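Local coordinates for putative amidohydrolase (Unidentified, PDB 3MKV), which probably hydrolyses dipeptides ending in proline, as a zinc-dependent prolidase of the amidohydrolase superfamily, at residues D63-V68 against R106-A111; V274-T279 against G324-G329; L7-A12 against A47-V52; Q23-L28 against R35-K40. All blocks are in the same frame, centred on the assembly; numbering follows the deposited sequence. Where two conformers were deposited one is given.

Contact 1: residues D63-V68 against R106-A111; sequences DLHVHV and RDAGGA. With ZN (zinc ion), chain I.
Leu-64 O takes the NE-H of Arg-106 on a lone pair, 2.7 Å from Arg-106 NE and in the guanidinium plane; Arg-106 NH2 adds a weak second bond to the same oxygen. The arginine reaches back because its chain bends at chi3 (63°), and its far nitrogens go on to Glu-253, Tyr-230 and Thr-251. His-67 ND1 donates in the ring plane to a lone pair of Gly-109 O, 2.8 Å away, fixing the imidazole's rotation. Asp-107 spends both carboxylate oxygens on backbone: OD2 is met nearly end-on by Val-68 N (2.9 Å), while OD1 closes an Asx turn with Gly-109 N. Parallel strand bonds join Val-66 N to Arg-106 O and Ala-108 N to Val-66 O. Ala-108 CB sits over the centre of the His-65 ring, 3.3 Å from its centroid. Outermost, Val-68 CB meets Ala-111 CB, and Val-68 packs on helix 83-99. Both histidines bind zinc through NE2, at 2.0 Å for His-65 and 2.1 Å for His-67, the HxH pair ending the first barrel strand of amidohydrolases. With ND1 of His-65 held by Glu-253 and ND1 of His-67 by Gly-109 O, each ring presents NE2 as a lone-pair donor to the metal.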
loop_
_atom_site.group_PDB
_atom_site.type_symbol
_atom_site.label_atom_id
_atom_site.label_comp_id
_atom_site.label_asym_id
_atom_site.label_seq_id
_atom_site.Cartn_x
_atom_site.Cartn_y
_atom_site.Cartn_z
ATOM N N ASP A 63 -25.856 -20.604 29.794
ATOM C CA ASP A 63 -25.661 -21.190 28.461
ATOM C C ASP A 63 -24.264 -20.879 27.913
ATOM O O ASP A 63 -23.882 -19.708 27.753
ATOM C CB ASP A 63 -26.747 -20.749 27.475
ATOM C CG ASP A 63 -26.650 -21.475 26.148
ATOM O OD1 ASP A 63 -25.540 -21.924 25.789
ATOM O OD2 ASP A 63 -27.679 -21.596 25.451
ATOM N N LEU A 64 -23.512 -21.944 27.626
ATOM C CA LEU A 64 -22.084 -21.839 27.331
ATOM C C LEU A 64 -21.788 -21.626 25.857
ATOM O O LEU A 64 -20.626 -21.505 25.465
ATOM C CB LEU A 64 -21.342 -23.084 27.822
ATOM C CG LEU A 64 -21.040 -23.213 29.312
ATOM C CD1 LEU A 64 -20.235 -24.496 29.584
ATOM C CD2 LEU A 64 -20.286 -21.981 29.808
ATOM N N HIS A 65 -22.825 -21.579 25.033
ATOM C CA HIS A 65 -22.613 -21.421 23.597
ATOM C C HIS A 65 -23.764 -20.705 22.903
ATOM O O HIS A 65 -24.671 -21.327 22.380
ATOM C CB HIS A 65 -22.345 -22.776 22.924
ATOM C CG HIS A 65 -21.705 -22.659 21.579
ATOM N ND1 HIS A 65 -20.485 -23.228 21.282
ATOM C CD2 HIS A 65 -22.105 -22.022 20.454
ATOM C CE1 HIS A 65 -20.162 -22.947 20.031
ATOM N NE2 HIS A 65 -21.128 -22.215 19.508
ATOM N N VAL A 66 -23.716 -19.386 22.894
ATOM C CA VAL A 66 -24.691 -18.620 22.140
ATOM C C VAL A 66 -23.967 -17.699 21.174
ATOM O O VAL A 66 -22.769 -17.449 21.307
ATOM C CB VAL A 66 -25.629 -17.774 23.071
ATOM C CG1 VAL A 66 -26.358 -18.668 24.053
ATOM C CG2 VAL A 66 -24.838 -16.725 23.825
ATOM N N HIS A 67 -24.706 -17.213 20.188
ATOM C CA HIS A 67 -24.257 -16.110 19.355
ATOM C C HIS A 67 -25.308 -15.013 19.396
ATOM O O HIS A 67 -26.364 -15.114 18.786
ATOM C CB HIS A 67 -24.004 -16.580 17.928
ATOM C CG HIS A 67 -22.957 -17.645 17.835
ATOM N ND1 HIS A 67 -21.611 -17.373 17.931
ATOM C CD2 HIS A 67 -23.059 -18.985 17.668
ATOM C CE1 HIS A 67 -20.927 -18.496 17.820
ATOM N NE2 HIS A 67 -21.783 -19.492 17.667
ATOM N N VAL A 68 -25.025 -13.960 20.139
ATOM C CA VAL A 68 -26.013 -12.916 20.300
ATOM C C VAL A 68 -26.266 -12.163 18.997
ATOM O O VAL A 68 -27.382 -11.708 18.748
ATOM C CB VAL A 68 -25.656 -11.968 21.463
ATOM C CG1 VAL A 68 -26.338 -10.623 21.286
ATOM C CG2 VAL A 68 -26.047 -12.614 22.795
ATOM N N ARG A 106 -22.168 -17.684 27.742
ATOM C CA ARG A 106 -20.868 -17.570 27.101
ATOM C C ARG A 106 -21.115 -17.437 25.618
ATOM O O ARG A 106 -21.685 -18.334 24.983
ATOM C CB ARG A 106 -19.987 -18.785 27.387
ATOM C CG ARG A 106 -18.531 -18.598 26.980
ATOM C CD ARG A 106 -17.723 -19.838 27.277
ATOM N NE ARG A 106 -18.192 -20.981 26.494
ATOM C CZ ARG A 106 -17.508 -22.108 26.351
ATOM N NH1 ARG A 106 -16.323 -22.227 26.927
ATOM N NH2 ARG A 106 -18.002 -23.106 25.629
ATOM N N ASP A 107 -20.712 -16.299 25.065
ATOM C CA ASP A 107 -20.884 -16.082 23.643
ATOM C C ASP A 107 -19.692 -16.666 22.893
ATOM O O ASP A 107 -18.534 -16.366 23.200
ATOM C CB ASP A 107 -21.097 -14.605 23.317
ATOM C CG ASP A 107 -21.347 -14.376 21.843
ATOM O OD1 ASP A 107 -20.381 -14.444 21.054
ATOM O OD2 ASP A 107 -22.507 -14.141 21.466
ATOM N N ALA A 108 -19.994 -17.512 21.914
ATOM C CA ALA A 108 -18.988 -18.323 21.261
ATOM C C ALA A 108 -18.408 -17.661 20.011
ATOM O O ALA A 108 -17.575 -18.244 19.330
ATOM C CB ALA A 108 -19.570 -19.695 20.931
ATOM N N GLY A 109 -18.839 -16.440 19.714
ATOM C CA GLY A 109 -18.310 -15.727 18.573
ATOM C C GLY A 109 -19.240 -14.635 18.091
ATOM O O GLY A 109 -20.423 -14.884 17.806
ATOM N N GLY A 110 -18.698 -13.422 17.997
ATOM C CA GLY A 110 -19.467 -12.268 17.573
ATOM C C GLY A 110 -19.409 -11.194 18.625
ATOM O O GLY A 110 -18.471 -10.402 18.651
ATOM N N ALA A 111 -20.406 -11.192 19.508
ATOM C CA ALA A 111 -20.498 -10.219 20.589
ATOM C C ALA A 111 -19.151 -9.949 21.219
ATOM O O ALA A 111 -18.442 -10.875 21.621
ATOM C CB ALA A 111 -21.465 -10.690 21.642
HETATM ZN ZN ZN I . -21.500 -21.550 17.604
#

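Contact 2: residues V274-T279 against G324-G329; sequences VPTLVT and GTDLLG. With ZN (zinc ion), chain I.
Thr-279 reaches Asp-326 because its OG1 stands anti to the backbone N (chi1 -174°), a turn that carries the hydroxyl off the first turn of helix 277-286 and onto the loop. It donates to Asp-326 O, with 2.8 Å between Thr-279 OG1 and Asp-326 O, from well above the carbonyl plane. A water donates to the same hydroxyl oxygen and makes a weak bond with Leu-328 N. Asp-326 likewise has its CG opposite the backbone N (chi1 -167°), which swings the carboxylate away from the helix and lets OD1 bind zinc at 2.4 Å. Its CB is left against Thr-276, 3.6 Å from Thr-276 CB. The hydroxyl of Thr-276 bonds to His-254, a ligand of the second zinc. Both segments lie at the C-terminal end of the (beta/alpha)8 barrel, where amidohydrolases hold their metals: strand 272-274 runs out into Thr-276, and the 324-329 loop supplies the aspartate that completes the site of His-65, His-67 and carboxylated Lys-193. Further from the metals, Val-278 CG1 packs 3.8 Å from Thr-325 CB and 4.0 Å from Leu-327 CD1, the valine and leucine side chains lying roughly perpendicular. The other leucine branch, CD2, rests against the helix backbone, 3.6 Å from Thr-279 CA. At the opposite end of the contact Gly-324 lies against Val-274, with 3.8 Å between Val-274 CG1 and Gly-324 N, and a second water probably bridges that nitrogen and Pro-275 O.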
loop_
_atom_site.group_PDB
_atom_site.type_symbol
_atom_site.label_atom_id
_atom_site.label_comp_id
_atom_site.label_asym_id
_atom_site.label_seq_id
_atom_site.Cartn_x
_atom_site.Cartn_y
_atom_site.Cartn_z
ATOM N N VAL A 274 -19.208 -29.254 25.233
ATOM C CA VAL A 274 -20.464 -28.517 25.246
ATOM C C VAL A 274 -21.278 -28.875 24.010
ATOM O O VAL A 274 -21.080 -28.301 22.931
ATOM C CB VAL A 274 -20.246 -26.988 25.254
ATOM C CG1 VAL A 274 -21.584 -26.287 25.381
ATOM C CG2 VAL A 274 -19.300 -26.577 26.386
ATOM N N PRO A 275 -22.201 -29.833 24.170
ATOM C CA PRO A 275 -23.093 -30.275 23.107
ATOM C C PRO A 275 -24.092 -29.176 22.819
ATOM O O PRO A 275 -24.476 -28.447 23.732
ATOM C CB PRO A 275 -23.817 -31.485 23.731
ATOM C CG PRO A 275 -22.999 -31.856 24.957
ATOM C CD PRO A 275 -22.434 -30.557 25.431
ATOM N N THR A 276 -24.527 -29.058 21.571
ATOM C CA THR A 276 -25.489 -28.021 21.213
ATOM C C THR A 276 -26.607 -28.593 20.341
ATOM O O THR A 276 -26.903 -28.074 19.259
ATOM C CB THR A 276 -24.784 -26.833 20.517
ATOM O OG1 THR A 276 -24.114 -27.290 19.328
ATOM C CG2 THR A 276 -23.752 -26.203 21.459
ATOM N N LEU A 277 -27.228 -29.665 20.840
ATOM C CA LEU A 277 -28.193 -30.489 20.076
ATOM C C LEU A 277 -29.403 -29.755 19.485
ATOM O O LEU A 277 -29.825 -30.035 18.367
ATOM C CB LEU A 277 -28.691 -31.665 20.936
ATOM C CG LEU A 277 -27.608 -32.557 21.541
ATOM C CD1 LEU A 277 -28.212 -33.672 22.366
ATOM C CD2 LEU A 277 -26.730 -33.123 20.437
ATOM N N VAL A 278 -29.971 -28.834 20.243
ATOM C CA VAL A 278 -31.191 -28.160 19.815
ATOM C C VAL A 278 -31.018 -27.463 18.463
ATOM O O VAL A 278 -31.961 -27.367 17.669
ATOM C CB VAL A 278 -31.661 -27.143 20.879
ATOM C CG1 VAL A 278 -30.584 -26.078 21.112
ATOM C CG2 VAL A 278 -33.001 -26.529 20.485
ATOM N N THR A 279 -29.810 -26.976 18.202
ATOM C CA THR A 279 -29.557 -26.237 16.978
ATOM C C THR A 279 -29.693 -27.113 15.740
ATOM O O THR A 279 -30.204 -26.666 14.714
ATOM C CB THR A 279 -28.178 -25.565 16.980
ATOM O OG1 THR A 279 -28.057 -24.746 15.812
ATOM C CG2 THR A 279 -27.070 -26.605 16.984
ATOM N N GLY A 324 -25.262 -25.976 26.265
ATOM C CA GLY A 324 -25.163 -25.037 25.167
ATOM C C GLY A 324 -26.263 -25.228 24.152
ATOM O O GLY A 324 -26.882 -26.291 24.090
ATOM N N THR A 325 -26.490 -24.204 23.333
ATOM C CA THR A 325 -27.592 -24.225 22.386
ATOM C C THR A 325 -27.159 -23.943 20.942
ATOM O O THR A 325 -27.534 -24.688 20.029
ATOM C CB THR A 325 -28.750 -23.269 22.828
ATOM O OG1 THR A 325 -28.259 -21.928 22.957
ATOM C CG2 THR A 325 -29.352 -23.719 24.177
ATOM N N ASP A 326 -26.394 -22.866 20.738
ATOM C CA ASP A 326 -25.852 -22.511 19.413
ATOM C C ASP A 326 -26.926 -22.259 18.353
ATOM O O ASP A 326 -26.806 -22.722 17.219
ATOM C CB ASP A 326 -24.883 -23.595 18.914
ATOM C CG ASP A 326 -24.049 -23.142 17.721
ATOM O OD1 ASP A 326 -23.860 -21.918 17.544
ATOM O OD2 ASP A 326 -23.577 -24.013 16.955
ATOM N N LEU A 327 -27.962 -21.510 18.711
ATOM C CA LEU A 327 -29.077 -21.251 17.797
ATOM C C LEU A 327 -28.912 -19.959 16.980
ATOM O O LEU A 327 -28.225 -19.025 17.407
ATOM C CB LEU A 327 -30.395 -21.226 18.583
ATOM C CG LEU A 327 -30.863 -22.572 19.164
ATOM C CD1 LEU A 327 -31.801 -22.395 20.344
ATOM C CD2 LEU A 327 -31.509 -23.455 18.096
ATOM N N LEU A 328 -29.575 -19.901 15.823
ATOM C CA LEU A 328 -29.449 -18.773 14.896
ATOM C C LEU A 328 -30.793 -18.134 14.576
ATOM O O LEU A 328 -31.824 -18.794 14.600
ATOM C CB LEU A 328 -28.801 -19.226 13.580
ATOM C CG LEU A 328 -27.572 -20.142 13.656
ATOM C CD1 LEU A 328 -27.202 -20.661 12.283
ATOM C CD2 LEU A 328 -26.377 -19.437 14.303
ATOM N N GLY A 329 -30.773 -16.844 14.262
ATOM C CA GLY A 329 -31.960 -16.146 13.770
ATOM C C GLY A 329 -33.224 -16.358 14.581
ATOM O O GLY A 329 -33.256 -16.108 15.787
HETATM ZN ZN ZN I . -21.500 -21.550 17.604
HETATM O O HOH W 1 -26.028 -29.105 25.650
HETATM O O HOH W 2 -30.082 -23.135 14.633
#

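Contact 3: residues L7-A12 against A47-V52; sequences LFRNGA and AHVIDV
Asp-51 OD1 is gripped weakly from two sources, by Asn-10 ND2 across the contact at 3.4 Å and by the backbone N of Lys-53. The other carboxylate oxygen, OD2, faces Arg-9: in the conformer given, Arg-9 NH1 lies 2.5 Å from Asp-51 OD2, a salt bridge whose shortness should not be pressed. In that same conformer the guanidinium and carboxylate planes stand almost perpendicular (89°), so one nitrogen rather than a matched pair makes the contact. Beneath these groups the backbones pair as parallel strands, Leu-7 and Arg-9 each using both N and O toward this one strand: Leu-7 N to His-48 O and Leu-7 O to Ile-50 N, then Arg-9 N to Ile-50 O and Arg-9 O to Val-52 N. The sheet is the small N-terminal one, four-stranded and mixed, in which strand 48-51 is outermost beside strand 5-9. On the face opposite the salt bridge, Phe-8 and Ile-50 lie alongside each other, and Ile-50 CD1 covers one ring face toward its rim, 3.9 Å from Phe-8 CZ. Val-52 CG2 comes to the ring edge, and strand 380-383 packs on both Phe-8 and Val-52. On the Asp-51 face Leu-7 CB touches Ala-47 CB at 3.9 Å.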
loop_
_atom_site.group_PDB
_atom_site.type_symbol
_atom_site.label_atom_id
_atom_site.label_comp_id
_atom_site.label_asym_id
_atom_site.label_seq_id
_atom_site.Cartn_x
_atom_site.Cartn_y
_atom_site.Cartn_z
ATOM N N LEU A 7 -35.388 -11.259 50.823
ATOM C CA LEU A 7 -35.448 -12.510 51.556
ATOM C C LEU A 7 -36.468 -13.464 50.939
ATOM O O LEU A 7 -37.682 -13.254 51.027
ATOM C CB LEU A 7 -35.745 -12.263 53.038
ATOM C CG LEU A 7 -35.616 -13.512 53.910
ATOM C CD1 LEU A 7 -35.331 -13.144 55.353
ATOM C CD2 LEU A 7 -36.874 -14.355 53.814
ATOM N N PHE A 8 -35.951 -14.502 50.292
ATOM C CA PHE A 8 -36.776 -15.566 49.753
ATOM C C PHE A 8 -37.190 -16.491 50.885
ATOM O O PHE A 8 -36.345 -16.933 51.670
ATOM C CB PHE A 8 -35.997 -16.345 48.701
ATOM C CG PHE A 8 -35.731 -15.564 47.445
ATOM C CD1 PHE A 8 -36.568 -15.687 46.349
ATOM C CD2 PHE A 8 -34.645 -14.712 47.360
ATOM C CE1 PHE A 8 -36.327 -14.977 45.192
ATOM C CE2 PHE A 8 -34.402 -13.997 46.209
ATOM C CZ PHE A 8 -35.244 -14.127 45.124
ATOM N N ARG A 9 -38.479 -16.778 50.980
ATOM C CA ARG A 9 -39.034 -17.592 52.052
ATOM C C ARG A 9 -40.145 -18.536 51.559
ATOM O O ARG A 9 -40.838 -18.229 50.613
ATOM C CB ARG A 9 -39.590 -16.665 53.139
ATOM C CG ARG A 9 -39.924 -17.344 54.455
ATOM C CD ARG A 9 -40.586 -16.374 55.434
ATOM N NE ARG A 9 -41.913 -15.952 54.988
ATOM C CZ ARG A 9 -42.990 -16.733 55.000
ATOM N NH1 ARG A 9 -44.160 -16.262 54.578
ATOM N NH2 ARG A 9 -42.897 -17.985 55.435
ATOM N N ASN A 10 -40.345 -19.638 52.257
ATOM C CA ASN A 10 -41.454 -20.545 51.962
ATOM C C ASN A 10 -41.396 -21.274 50.614
ATOM O O ASN A 10 -42.408 -21.375 49.904
ATOM C CB ASN A 10 -42.779 -19.797 52.071
ATOM C CG ASN A 10 -43.924 -20.710 52.443
ATOM O OD1 ASN A 10 -43.802 -21.529 53.359
ATOM N ND2 ASN A 10 -45.045 -20.581 51.737
ATOM N N GLY A 11 -40.225 -21.805 50.271
ATOM C CA GLY A 11 -40.080 -22.555 49.030
ATOM C C GLY A 11 -39.113 -23.722 49.108
ATOM O O GLY A 11 -38.430 -23.925 50.117
ATOM N N ALA A 12 -39.068 -24.503 48.034
ATOM C CA ALA A 12 -38.064 -25.537 47.890
ATOM C C ALA A 12 -36.809 -24.885 47.328
ATOM O O ALA A 12 -36.894 -23.904 46.595
ATOM C CB ALA A 12 -38.560 -26.631 46.962
ATOM N N ALA A 47 -35.030 -6.245 54.997
ATOM C CA ALA A 47 -35.290 -7.172 53.905
ATOM C C ALA A 47 -36.660 -6.989 53.252
ATOM O O ALA A 47 -37.664 -6.811 53.934
ATOM C CB ALA A 47 -35.123 -8.608 54.387
ATOM N N HIS A 48 -36.684 -7.027 51.923
ATOM C CA HIS A 48 -37.926 -7.127 51.173
ATOM C C HIS A 48 -38.207 -8.613 50.970
ATOM O O HIS A 48 -37.473 -9.304 50.264
ATOM C CB HIS A 48 -37.801 -6.412 49.830
ATOM C CG HIS A 48 -38.926 -6.699 48.884
ATOM N ND1 HIS A 48 -39.747 -5.711 48.381
ATOM C CD2 HIS A 48 -39.367 -7.863 48.346
ATOM C CE1 HIS A 48 -40.642 -6.254 47.574
ATOM N NE2 HIS A 48 -40.435 -7.558 47.536
ATOM N N VAL A 49 -39.263 -9.103 51.609
ATOM C CA VAL A 49 -39.546 -10.534 51.650
ATOM C C VAL A 49 -40.259 -11.040 50.403
ATOM O O VAL A 49 -41.217 -10.432 49.929
ATOM C CB VAL A 49 -40.396 -10.900 52.891
ATOM C CG1 VAL A 49 -41.007 -12.303 52.748
ATOM C CG2 VAL A 49 -39.560 -10.787 54.158
ATOM N N ILE A 50 -39.795 -12.173 49.887
ATOM C CA ILE A 50 -40.433 -12.791 48.732
ATOM C C ILE A 50 -41.022 -14.154 49.091
ATOM O O ILE A 50 -40.303 -15.099 49.413
ATOM C CB ILE A 50 -39.455 -12.895 47.545
ATOM C CG1 ILE A 50 -39.013 -11.487 47.123
ATOM C CG2 ILE A 50 -40.098 -13.648 46.385
ATOM C CD1 ILE A 50 -37.853 -11.444 46.159
ATOM N N ASP A 51 -42.345 -14.244 49.045
ATOM C CA ASP A 51 -43.027 -15.468 49.421
ATOM C C ASP A 51 -43.281 -16.320 48.192
ATOM O O ASP A 51 -43.991 -15.913 47.274
ATOM C CB ASP A 51 -44.338 -15.150 50.141
ATOM C CG ASP A 51 -44.776 -16.263 51.075
ATOM O OD1 ASP A 51 -44.868 -17.426 50.620
ATOM O OD2 ASP A 51 -45.033 -15.966 52.265
ATOM N N VAL A 52 -42.708 -17.517 48.193
ATOM C CA VAL A 52 -42.688 -18.357 47.007
ATOM C C VAL A 52 -43.870 -19.325 46.900
ATOM O O VAL A 52 -43.953 -20.090 45.938
ATOM C CB VAL A 52 -41.353 -19.139 46.914
ATOM C CG1 VAL A 52 -41.282 -19.931 45.618
ATOM C CG2 VAL A 52 -40.176 -18.181 47.018
#

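Contact 4: residues Q23-L28 against R35-K40; sequences QGFEIL and REVSDK
Leu-28 leaves its strand with CB against Glu-36, 3.9 Å from Glu-36 CB. CG, anti to the backbone N (chi1 179°), then comes within 3.9 Å of Arg-35 CB, and the tip methyl CD2 lies alongside both opposite residues, 3.8 Å from Arg-35 CG and 3.3 Å from Glu-36 OE1. One leucine can meet both because Arg-35 and Glu-36 form a classic beta bulge opposite it. Leu-28 O accepts from Arg-35 N at 2.6 Å and, weakly, from Glu-36 N. Leu-28 N bonds to Glu-36 O within the bulge; beyond it Glu-26 and Ser-38 exchange both backbone bonds. On the other face Ile-27 CG2 and Val-37 CG2 meet at 3.9 Å in a non-hydrogen-bonded pair. At the far end Asp-39 lies along Phe-25: its CB stands over one ring face, 4.3 Å from the Phe-25 centroid, and its carboxylate is stacked nearly parallel to the ring, 16° apart. The two strands form the hairpin 25-30/33-38, with strand 33-38 outermost in the four-stranded sheet. Strand 25-30 pairs on its other side with strand 5-9, while Leu-13 of strand 12-13 touches Phe-25 and Val-37, and Ile-42 packs on Leu-28 and Glu-36.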
loop_
_atom_site.group_PDB
_atom_site.type_symbol
_atom_site.label_atom_id
_atom_site.label_comp_id
_atom_site.label_asym_id
_atom_site.label_seq_id
_atom_site.Cartn_x
_atom_site.Cartn_y
_atom_site.Cartn_z
ATOM N N GLN A 23 -36.114 -28.588 51.467
ATOM C CA GLN A 23 -37.248 -27.832 51.980
ATOM C C GLN A 23 -36.862 -27.083 53.247
ATOM O O GLN A 23 -35.961 -27.507 53.966
ATOM C CB GLN A 23 -38.418 -28.763 52.261
ATOM C CG GLN A 23 -39.730 -28.254 51.695
ATOM C CD GLN A 23 -39.957 -28.703 50.262
ATOM O OE1 GLN A 23 -39.468 -29.759 49.840
ATOM N NE2 GLN A 23 -40.711 -27.909 49.510
ATOM N N GLY A 24 -37.521 -25.955 53.501
ATOM C CA GLY A 24 -37.329 -25.225 54.755
ATOM C C GLY A 24 -36.131 -24.295 54.848
ATOM O O GLY A 24 -35.680 -23.965 55.946
ATOM N N PHE A 25 -35.612 -23.853 53.706
ATOM C CA PHE A 25 -34.536 -22.861 53.706
ATOM C C PHE A 25 -35.029 -21.446 53.437
ATOM O O PHE A 25 -36.077 -21.232 52.824
ATOM C CB PHE A 25 -33.456 -23.216 52.685
ATOM C CG PHE A 25 -32.540 -24.311 53.134
ATOM C CD1 PHE A 25 -31.377 -24.014 53.831
ATOM C CD2 PHE A 25 -32.841 -25.641 52.860
ATOM C CE1 PHE A 25 -30.529 -25.024 54.255
ATOM C CE2 PHE A 25 -32.003 -26.653 53.278
ATOM C CZ PHE A 25 -30.842 -26.346 53.979
ATOM N N GLU A 26 -34.255 -20.480 53.910
ATOM C CA GLU A 26 -34.484 -19.089 53.570
ATOM C C GLU A 26 -33.193 -18.505 52.994
ATOM O O GLU A 26 -32.087 -18.905 53.388
ATOM C CB GLU A 26 -34.951 -18.305 54.798
ATOM C CG GLU A 26 -36.336 -18.724 55.297
ATOM C CD GLU A 26 -36.886 -17.788 56.363
ATOM O OE1 GLU A 26 -38.106 -17.837 56.617
ATOM O OE2 GLU A 26 -36.106 -17.003 56.948
ATOM N N ILE A 27 -33.328 -17.577 52.048
ATOM C CA ILE A 27 -32.161 -17.006 51.391
ATOM C C ILE A 27 -32.122 -15.494 51.569
ATOM O O ILE A 27 -33.106 -14.801 51.326
ATOM C CB ILE A 27 -32.130 -17.365 49.890
ATOM C CG1 ILE A 27 -32.593 -18.810 49.677
ATOM C CG2 ILE A 27 -30.734 -17.164 49.325
ATOM C CD1 ILE A 27 -33.027 -19.106 48.263
ATOM N N LEU A 28 -30.978 -14.988 52.011
ATOM C CA LEU A 28 -30.821 -13.561 52.246
ATOM C C LEU A 28 -29.963 -12.924 51.159
ATOM O O LEU A 28 -28.762 -13.170 51.079
ATOM C CB LEU A 28 -30.198 -13.307 53.615
ATOM C CG LEU A 28 -29.952 -11.841 53.981
ATOM C CD1 LEU A 28 -31.267 -11.092 54.166
ATOM C CD2 LEU A 28 -29.099 -11.749 55.232
ATOM N N ARG A 35 -26.276 -13.733 50.782
ATOM C CA ARG A 35 -25.656 -13.399 52.054
ATOM C C ARG A 35 -25.776 -14.564 53.031
ATOM O O ARG A 35 -24.808 -14.926 53.705
ATOM C CB ARG A 35 -26.299 -12.138 52.637
ATOM C CG ARG A 35 -25.603 -11.595 53.868
ATOM C CD ARG A 35 -24.296 -10.895 53.514
ATOM N NE ARG A 35 -23.290 -11.095 54.553
ATOM C CZ ARG A 35 -22.112 -10.477 54.593
ATOM N NH1 ARG A 35 -21.784 -9.593 53.656
ATOM N NH2 ARG A 35 -21.263 -10.736 55.581
ATOM N N GLU A 36 -26.966 -15.151 53.097
ATOM C CA GLU A 36 -27.204 -16.287 53.972
ATOM C C GLU A 36 -28.142 -17.289 53.320
ATOM O O GLU A 36 -29.027 -16.925 52.544
ATOM C CB GLU A 36 -27.786 -15.835 55.312
ATOM C CG GLU A 36 -26.862 -14.947 56.131
ATOM C CD GLU A 36 -27.568 -14.306 57.319
ATOM O OE1 GLU A 36 -27.261 -13.131 57.626
ATOM O OE2 GLU A 36 -28.434 -14.972 57.936
ATOM N N VAL A 37 -27.932 -18.558 53.647
ATOM C CA VAL A 37 -28.764 -19.635 53.150
ATOM C C VAL A 37 -28.910 -20.669 54.267
ATOM O O VAL A 37 -28.113 -21.607 54.358
ATOM C CB VAL A 37 -28.130 -20.297 51.901
ATOM C CG1 VAL A 37 -29.014 -21.418 51.373
ATOM C CG2 VAL A 37 -27.868 -19.260 50.814
ATOM N N SER A 38 -29.913 -20.494 55.125
ATOM C CA SER A 38 -30.121 -21.421 56.238
ATOM C C SER A 38 -31.553 -21.916 56.321
ATOM O O SER A 38 -32.447 -21.385 55.664
ATOM C CB SER A 38 -29.731 -20.779 57.573
ATOM O OG SER A 38 -30.785 -19.976 58.075
ATOM N N ASP A 39 -31.751 -22.946 57.137
ATOM C CA ASP A 39 -33.082 -23.465 57.432
ATOM C C ASP A 39 -33.616 -22.797 58.694
ATOM O O ASP A 39 -34.823 -22.614 58.854
ATOM C CB ASP A 39 -33.038 -24.982 57.601
ATOM C CG ASP A 39 -31.706 -25.468 58.141
ATOM O OD1 ASP A 39 -31.348 -26.633 57.871
ATOM O OD2 ASP A 39 -31.011 -24.682 58.825
ATOM N N LYS A 40 -32.698 -22.433 59.584
ATOM C CA LYS A 40 -33.017 -21.594 60.732
ATOM C C LYS A 40 -33.391 -20.191 60.263
ATOM O O LYS A 40 -32.511 -19.370 59.998
ATOM C CB LYS A 40 -31.813 -21.503 61.673
ATOM C CG LYS A 40 -31.726 -22.612 62.710
ATOM C CD LYS A 40 -32.970 -22.634 63.590
ATOM C CE LYS A 40 -32.627 -22.974 65.034
ATOM N NZ LYS A 40 -31.713 -24.145 65.130
#

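How the contacts relate
From the N terminus, strand 5-9 opens contact 3, which closes when strand 48-51 returns beside it. Contact 4, a short hairpin, is nested inside that loop; strands 5-9 and 25-30 are neighbours in the small sheet, joined through Phe-8 and Ile-27. Strand 56-63 then leads into the barrel. Contact 1 closes a largely helical loop between 63-68 and 106-111, and contact 2 opens later, closing another between 274-279 and 324-329. These two, in series, share the zinc and also touch through probable hydrogen bonds, His-65 O with Asp-326 N and Asp-63 OD2 with Thr-325 OG1. The two pairs of contacts lie about 33 to 35 Å apart, centre to centre.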